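Local structure of oligopeptide-binding protein AppA (Bacillus subtilis, 1XOC) at residues A[264-278]-A[409-423]. The protein binds oligopeptides outside the cell membrane and delivers them to an ABC transporter for uptake, supporting sporulation and genetic competence. Sequence-based numbering, arbitrary orientation.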
loop_
_atom_site.group_PDB
_atom_site.type_symbol
_atom_site.label_atom_id
_atom_site.label_comp_id
_atom_site.label_asym_id
_atom_site.label_seq_id
_atom_site.Cartn_x
_atom_site.Cartn_y
_atom_site.Cartn_z
ATOM N N LEU A 264 4.491 6.183 -5.945
ATOM C CA LEU A 264 3.291 5.569 -6.542
ATOM C C LEU A 264 2.199 5.455 -5.465
ATOM O O LEU A 264 1.934 4.389 -4.933
ATOM C CB LEU A 264 3.619 4.199 -7.170
ATOM C CG LEU A 264 2.539 3.583 -8.044
ATOM C CD1 LEU A 264 2.502 4.265 -9.391
ATOM C CD2 LEU A 264 2.809 2.116 -8.259
ATOM N N SER A 265 1.581 6.581 -5.151
ATOM C CA SER A 265 0.803 6.699 -3.922
ATOM C C SER A 265 -0.100 7.910 -4.021
ATOM O O SER A 265 0.135 8.829 -4.830
ATOM C CB SER A 265 1.748 6.874 -2.751
ATOM O OG SER A 265 1.039 7.182 -1.571
ATOM N N TYR A 266 -1.137 7.917 -3.176
ATOM C CA TYR A 266 -1.805 9.175 -2.833
ATOM C C TYR A 266 -2.220 9.095 -1.367
ATOM O O TYR A 266 -2.380 7.998 -0.818
ATOM C CB TYR A 266 -2.981 9.541 -3.769
ATOM C CG TYR A 266 -4.133 8.554 -3.777
ATOM C CD1 TYR A 266 -5.092 8.533 -2.751
ATOM C CD2 TYR A 266 -4.273 7.645 -4.805
ATOM C CE1 TYR A 266 -6.137 7.626 -2.775
ATOM C CE2 TYR A 266 -5.315 6.731 -4.838
ATOM C CZ TYR A 266 -6.250 6.734 -3.802
ATOM O OH TYR A 266 -7.286 5.823 -3.832
ATOM N N VAL A 267 -2.411 10.273 -0.791
ATOM C CA VAL A 267 -2.871 10.430 0.596
ATOM C C VAL A 267 -4.277 11.013 0.494
ATOM O O VAL A 267 -4.566 11.807 -0.411
ATOM C CB VAL A 267 -1.889 11.316 1.391
ATOM C CG1 VAL A 267 -2.413 11.641 2.776
ATOM C CG2 VAL A 267 -0.524 10.608 1.478
ATOM N N TYR A 268 -5.139 10.619 1.423
ATOM C CA TYR A 268 -6.560 10.890 1.333
ATOM C C TYR A 268 -7.172 10.926 2.723
ATOM O O TYR A 268 -6.572 10.512 3.678
ATOM C CB TYR A 268 -7.248 9.817 0.487
ATOM C CG TYR A 268 -7.238 8.438 1.094
ATOM C CD1 TYR A 268 -6.177 7.590 0.916
ATOM C CD2 TYR A 268 -8.293 7.992 1.859
ATOM C CE1 TYR A 268 -6.177 6.342 1.469
ATOM C CE2 TYR A 268 -8.294 6.759 2.424
ATOM C CZ TYR A 268 -7.237 5.930 2.231
ATOM O OH TYR A 268 -7.230 4.689 2.787
ATOM N N ILE A 269 -8.388 11.443 2.804
ATOM C CA ILE A 269 -9.241 11.216 3.950
ATOM C C ILE A 269 -10.311 10.221 3.590
ATOM O O ILE A 269 -11.064 10.433 2.663
ATOM C CB ILE A 269 -9.909 12.516 4.420
ATOM C CG1 ILE A 269 -8.875 13.608 4.640
ATOM C CG2 ILE A 269 -10.747 12.260 5.671
ATOM C CD1 ILE A 269 -9.472 14.961 4.918
ATOM N N GLY A 270 -10.356 9.137 4.342
ATOM C CA GLY A 270 -11.395 8.149 4.183
ATOM C C GLY A 270 -12.581 8.427 5.080
ATOM O O GLY A 270 -12.440 8.452 6.280
ATOM N N TRP A 271 -13.744 8.613 4.470
ATOM C CA TRP A 271 -14.975 8.887 5.199
ATOM C C TRP A 271 -15.790 7.598 5.347
ATOM O O TRP A 271 -16.308 7.092 4.379
ATOM C CB TRP A 271 -15.811 9.924 4.445
ATOM C CG TRP A 271 -15.114 11.201 4.081
ATOM C CD1 TRP A 271 -14.814 11.634 2.838
ATOM C CD2 TRP A 271 -14.694 12.228 4.971
ATOM N NE1 TRP A 271 -14.194 12.853 2.893
ATOM C CE2 TRP A 271 -14.115 13.241 4.199
ATOM C CE3 TRP A 271 -14.742 12.392 6.351
ATOM C CZ2 TRP A 271 -13.600 14.399 4.754
ATOM C CZ3 TRP A 271 -14.224 13.540 6.899
ATOM C CH2 TRP A 271 -13.664 14.527 6.106
ATOM N N ASN A 272 -15.872 7.067 6.560
ATOM C CA ASN A 272 -16.514 5.769 6.768
ATOM C C ASN A 272 -18.024 5.882 6.641
ATOM O O ASN A 272 -18.665 6.494 7.479
ATOM C CB ASN A 272 -16.152 5.203 8.138
ATOM C CG ASN A 272 -16.539 3.750 8.294
ATOM O OD1 ASN A 272 -16.116 3.082 9.232
ATOM N ND2 ASN A 272 -17.316 3.247 7.365
ATOM N N GLU A 273 -18.585 5.304 5.576
ATOM C CA GLU A 273 -20.040 5.389 5.312
ATOM C C GLU A 273 -20.891 4.474 6.221
ATOM O O GLU A 273 -22.129 4.508 6.166
ATOM C CB GLU A 273 -20.318 5.155 3.833
ATOM C CG GLU A 273 -19.556 6.134 2.957
ATOM C CD GLU A 273 -19.880 6.037 1.507
ATOM O OE1 GLU A 273 -18.996 6.393 0.694
ATOM O OE2 GLU A 273 -21.004 5.615 1.180
ATOM N N LYS A 274 -20.248 3.702 7.093
ATOM C CA LYS A 274 -20.942 3.075 8.219
ATOM C C LYS A 274 -21.439 4.154 9.166
ATOM O O LYS A 274 -22.463 3.980 9.831
ATOM C CB LYS A 274 -20.032 2.139 9.002
ATOM C CG LYS A 274 -20.051 0.723 8.554
ATOM C CD LYS A 274 -19.170 -0.136 9.456
ATOM C CE LYS A 274 -19.935 -0.755 10.610
ATOM N NZ LYS A 274 -18.978 -1.232 11.676
ATOM N N ASN A 275 -20.709 5.263 9.236
ATOM C CA ASN A 275 -21.107 6.409 10.058
ATOM C C ASN A 275 -22.149 7.246 9.326
ATOM O O ASN A 275 -21.909 7.717 8.222
ATOM C CB ASN A 275 -19.889 7.272 10.427
ATOM C CG ASN A 275 -20.190 8.300 11.513
ATOM O OD1 ASN A 275 -21.157 9.060 11.420
ATOM N ND2 ASN A 275 -19.343 8.348 12.537
ATOM N N GLU A 276 -23.302 7.419 9.973
ATOM C CA GLU A 276 -24.419 8.216 9.474
ATOM C C GLU A 276 -23.985 9.550 8.865
ATOM O O GLU A 276 -24.584 10.024 7.896
ATOM C CB GLU A 276 -25.387 8.543 10.627
ATOM C CG GLU A 276 -26.005 7.354 11.350
ATOM C CD GLU A 276 -26.582 7.736 12.743
ATOM O OE1 GLU A 276 -27.544 8.550 12.805
ATOM O OE2 GLU A 276 -26.068 7.221 13.776
ATOM N N LEU A 277 -22.964 10.168 9.464
ATOM C CA LEU A 277 -22.513 11.490 9.047
ATOM C C LEU A 277 -22.039 11.505 7.608
ATOM O O LEU A 277 -22.126 12.538 6.940
ATOM C CB LEU A 277 -21.385 11.993 9.953
ATOM C CG LEU A 277 -21.739 12.234 11.433
ATOM C CD1 LEU A 277 -20.511 12.698 12.224
ATOM C CD2 LEU A 277 -22.890 13.208 11.598
ATOM N N PHE A 278 -21.537 10.370 7.138
ATOM C CA PHE A 278 -20.841 10.330 5.858
ATOM C C PHE A 278 -21.557 9.518 4.796
ATOM O O PHE A 278 -20.992 9.264 3.763
ATOM C CB PHE A 278 -19.415 9.797 6.052
ATOM C CG PHE A 278 -18.634 10.549 7.085
ATOM C CD1 PHE A 278 -18.521 11.923 7.003
ATOM C CD2 PHE A 278 -18.030 9.892 8.150
ATOM C CE1 PHE A 278 -17.848 12.639 7.958
ATOM C CE2 PHE A 278 -17.338 10.599 9.101
ATOM C CZ PHE A 278 -17.242 11.982 9.010
ATOM N N ASN A 409 -13.559 -4.948 11.575
ATOM C CA ASN A 409 -13.638 -3.860 12.563
ATOM C C ASN A 409 -14.157 -2.547 11.981
ATOM O O ASN A 409 -15.146 -1.996 12.466
ATOM C CB ASN A 409 -12.271 -3.632 13.208
ATOM C CG ASN A 409 -11.734 -4.871 13.882
ATOM O OD1 ASN A 409 -10.537 -5.177 13.789
ATOM N ND2 ASN A 409 -12.592 -5.575 14.587
ATOM N N TRP A 410 -13.502 -2.045 10.940
ATOM C CA TRP A 410 -13.858 -0.751 10.366
ATOM C C TRP A 410 -14.069 0.311 11.433
ATOM O O TRP A 410 -15.025 1.100 11.380
ATOM C CB TRP A 410 -15.112 -0.871 9.528
ATOM C CG TRP A 410 -15.010 -1.939 8.490
ATOM C CD1 TRP A 410 -14.304 -1.889 7.315
ATOM C CD2 TRP A 410 -15.680 -3.195 8.505
ATOM N NE1 TRP A 410 -14.473 -3.060 6.623
ATOM C CE2 TRP A 410 -15.320 -3.875 7.326
ATOM C CE3 TRP A 410 -16.536 -3.825 9.413
ATOM C CZ2 TRP A 410 -15.811 -5.146 7.023
ATOM C CZ3 TRP A 410 -17.025 -5.075 9.122
ATOM C CH2 TRP A 410 -16.657 -5.734 7.933
ATOM N N ASP A 411 -13.140 0.323 12.386
ATOM C CA ASP A 411 -13.322 1.019 13.658
ATOM C C ASP A 411 -12.713 2.411 13.552
ATOM O O ASP A 411 -11.669 2.700 14.151
ATOM C CB ASP A 411 -12.644 0.191 14.737
ATOM C CG ASP A 411 -12.719 0.816 16.109
ATOM O OD1 ASP A 411 -11.810 0.511 16.907
ATOM O OD2 ASP A 411 -13.628 1.627 16.371
ATOM N N PHE A 412 -13.363 3.240 12.737
ATOM C CA PHE A 412 -12.979 4.637 12.534
ATOM C C PHE A 412 -14.185 5.390 11.973
ATOM O O PHE A 412 -15.038 4.787 11.310
ATOM C CB PHE A 412 -11.764 4.753 11.589
ATOM C CG PHE A 412 -12.044 4.349 10.169
ATOM C CD1 PHE A 412 -12.084 3.021 9.812
ATOM C CD2 PHE A 412 -12.278 5.299 9.209
ATOM C CE1 PHE A 412 -12.329 2.640 8.476
ATOM C CE2 PHE A 412 -12.494 4.914 7.856
ATOM C CZ PHE A 412 -12.537 3.587 7.525
ATOM N N ASP A 413 -14.267 6.688 12.270
ATOM C CA ASP A 413 -15.242 7.592 11.640
ATOM C C ASP A 413 -14.623 8.132 10.359
ATOM O O ASP A 413 -15.205 8.061 9.266
ATOM C CB ASP A 413 -15.541 8.789 12.537
ATOM C CG ASP A 413 -16.166 8.414 13.876
ATOM O OD1 ASP A 413 -16.845 7.367 13.970
ATOM O OD2 ASP A 413 -15.979 9.208 14.825
ATOM N N ALA A 414 -13.384 8.618 10.475
ATOM C CA ALA A 414 -12.635 9.119 9.316
ATOM C C ALA A 414 -11.163 8.922 9.593
ATOM O O ALA A 414 -10.758 8.853 10.737
ATOM C CB ALA A 414 -12.941 10.579 9.055
ATOM N N MET A 415 -10.346 8.823 8.546
ATOM C CA MET A 415 -8.910 8.712 8.759
ATOM C C MET A 415 -8.112 9.403 7.693
ATOM O O MET A 415 -8.534 9.446 6.550
ATOM C CB MET A 415 -8.483 7.260 8.858
ATOM C CG MET A 415 -8.640 6.487 7.592
ATOM S SD MET A 415 -8.096 4.780 7.799
ATOM C CE MET A 415 -8.739 4.078 6.272
ATOM N N VAL A 416 -6.968 9.949 8.082
ATOM C CA VAL A 416 -5.984 10.452 7.116
ATOM C C VAL A 416 -5.031 9.303 6.826
ATOM O O VAL A 416 -4.387 8.789 7.714
ATOM C CB VAL A 416 -5.207 11.669 7.663
ATOM C CG1 VAL A 416 -4.196 12.143 6.604
ATOM C CG2 VAL A 416 -6.152 12.787 8.084
ATOM N N MET A 417 -4.933 8.879 5.557
ATOM C CA MET A 417 -4.296 7.588 5.250
ATOM C C MET A 417 -3.719 7.665 3.863
ATOM O O MET A 417 -4.024 8.603 3.140
ATOM C CB MET A 417 -5.308 6.466 5.342
ATOM C CG MET A 417 -4.818 5.033 5.262
ATOM S SD MET A 417 -3.367 4.626 6.203
ATOM C CE MET A 417 -3.826 5.115 7.846
ATOM N N GLY A 418 -2.822 6.742 3.543
ATOM C CA GLY A 418 -2.373 6.620 2.165
ATOM C C GLY A 418 -2.491 5.227 1.587
ATOM O O GLY A 418 -2.536 4.240 2.309
ATOM N N TRP A 419 -2.498 5.169 0.258
ATOM C CA TRP A 419 -2.311 3.915 -0.507
ATOM C C TRP A 419 -0.962 3.903 -1.213
ATOM O O TRP A 419 -0.594 4.880 -1.825
ATOM C CB TRP A 419 -3.392 3.767 -1.596
ATOM C CG TRP A 419 -4.744 3.359 -1.061
ATOM C CD1 TRP A 419 -5.910 4.074 -1.120
ATOM C CD2 TRP A 419 -5.069 2.128 -0.402
ATOM N NE1 TRP A 419 -6.926 3.375 -0.512
ATOM C CE2 TRP A 419 -6.439 2.186 -0.050
ATOM C CE3 TRP A 419 -4.341 1.008 -0.065
ATOM C CZ2 TRP A 419 -7.091 1.138 0.584
ATOM C CZ3 TRP A 419 -4.996 -0.042 0.588
ATOM C CH2 TRP A 419 -6.344 0.053 0.925
ATOM N N SER A 420 -0.229 2.808 -1.084
ATOM C CA SER A 420 0.827 2.430 -2.043
ATOM C C SER A 420 0.113 1.673 -3.153
ATOM O O SER A 420 -0.342 0.558 -2.968
ATOM C CB SER A 420 1.850 1.535 -1.368
ATOM O OG SER A 420 2.776 1.088 -2.325
ATOM N N LEU A 421 -0.004 2.296 -4.316
ATOM C CA LEU A 421 -0.907 1.786 -5.313
ATOM C C LEU A 421 -0.399 0.562 -6.010
ATOM O O LEU A 421 0.785 0.304 -6.070
ATOM C CB LEU A 421 -1.216 2.887 -6.331
ATOM C CG LEU A 421 -1.998 4.050 -5.713
ATOM C CD1 LEU A 421 -1.932 5.291 -6.578
ATOM C CD2 LEU A 421 -3.448 3.679 -5.428
ATOM N N SER A 422 -1.321 -0.222 -6.542
ATOM C CA SER A 422 -0.921 -1.316 -7.404
ATOM C C SER A 422 -0.232 -0.772 -8.650
ATOM O O SER A 422 -0.614 0.289 -9.180
ATOM C CB SER A 422 -2.139 -2.120 -7.835
ATOM O OG SER A 422 -1.707 -3.249 -8.562
ATOM N N THR A 423 0.745 -1.519 -9.160
ATOM C CA THR A 423 1.434 -1.141 -10.397
ATOM C C THR A 423 0.595 -1.431 -11.632
ATOM O O THR A 423 0.895 -0.943 -12.726
ATOM C CB THR A 423 2.825 -1.844 -10.548
ATOM O OG1 THR A 423 2.659 -3.251 -10.504
ATOM C CG2 THR A 423 3.759 -1.453 -9.432
HETATM O O HOH W 1 -5.081 2.991 2.710
#
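Tyr268 and Met417 form a hydrogen-bonded pair across antiparallel strands 265-271 and 414-420, exchanging two backbone bonds, Tyr268 N to Met417 O at 2.9 Å and Met417 N to Tyr268 O at 3.0 Å. Tyr266 with Trp419 and Gly270 with Met415 continue the ladder, although Tyr266 N to Trp419 O is weak. Just past it, Leu421 N donates to Leu264 O (2.9 Å). Tyr266, Tyr268 and Trp419 form an aromatic cluster on one face of the sheet. In an offset edge-to-face pair, Trp419 turns its edge toward the face of Tyr266, planes at 73°, and it lies nearly parallel to Tyr268 but slid aside. Leu421 CD2 meets Tyr266 CE2 at 3.6 Å. CG of Tyr268 sits between the backbone N and the carbonyl carbon (chi1 66°), which lays its ring alongside Met417, CZ 3.7 Å from Met417 CB. The strands belong to the large mixed sheet of this solute-binding protein; Gly418, Trp419 and Ser420 of strand 414-420 also pair antiparallel with a strand of the bound peptide, so the sheet runs on into the ligand. A water accepts from Tyr268 OH at 2.7 Å, donates to Gly418 O and sits over the Trp419 ring; a phenylalanine at Tyr268 would probably cost this water the hydroxyl that donates to it and leave it less firmly placed. Near the strand ends, Asn272 CB packs over the face of Phe412 in a CH-pi contact.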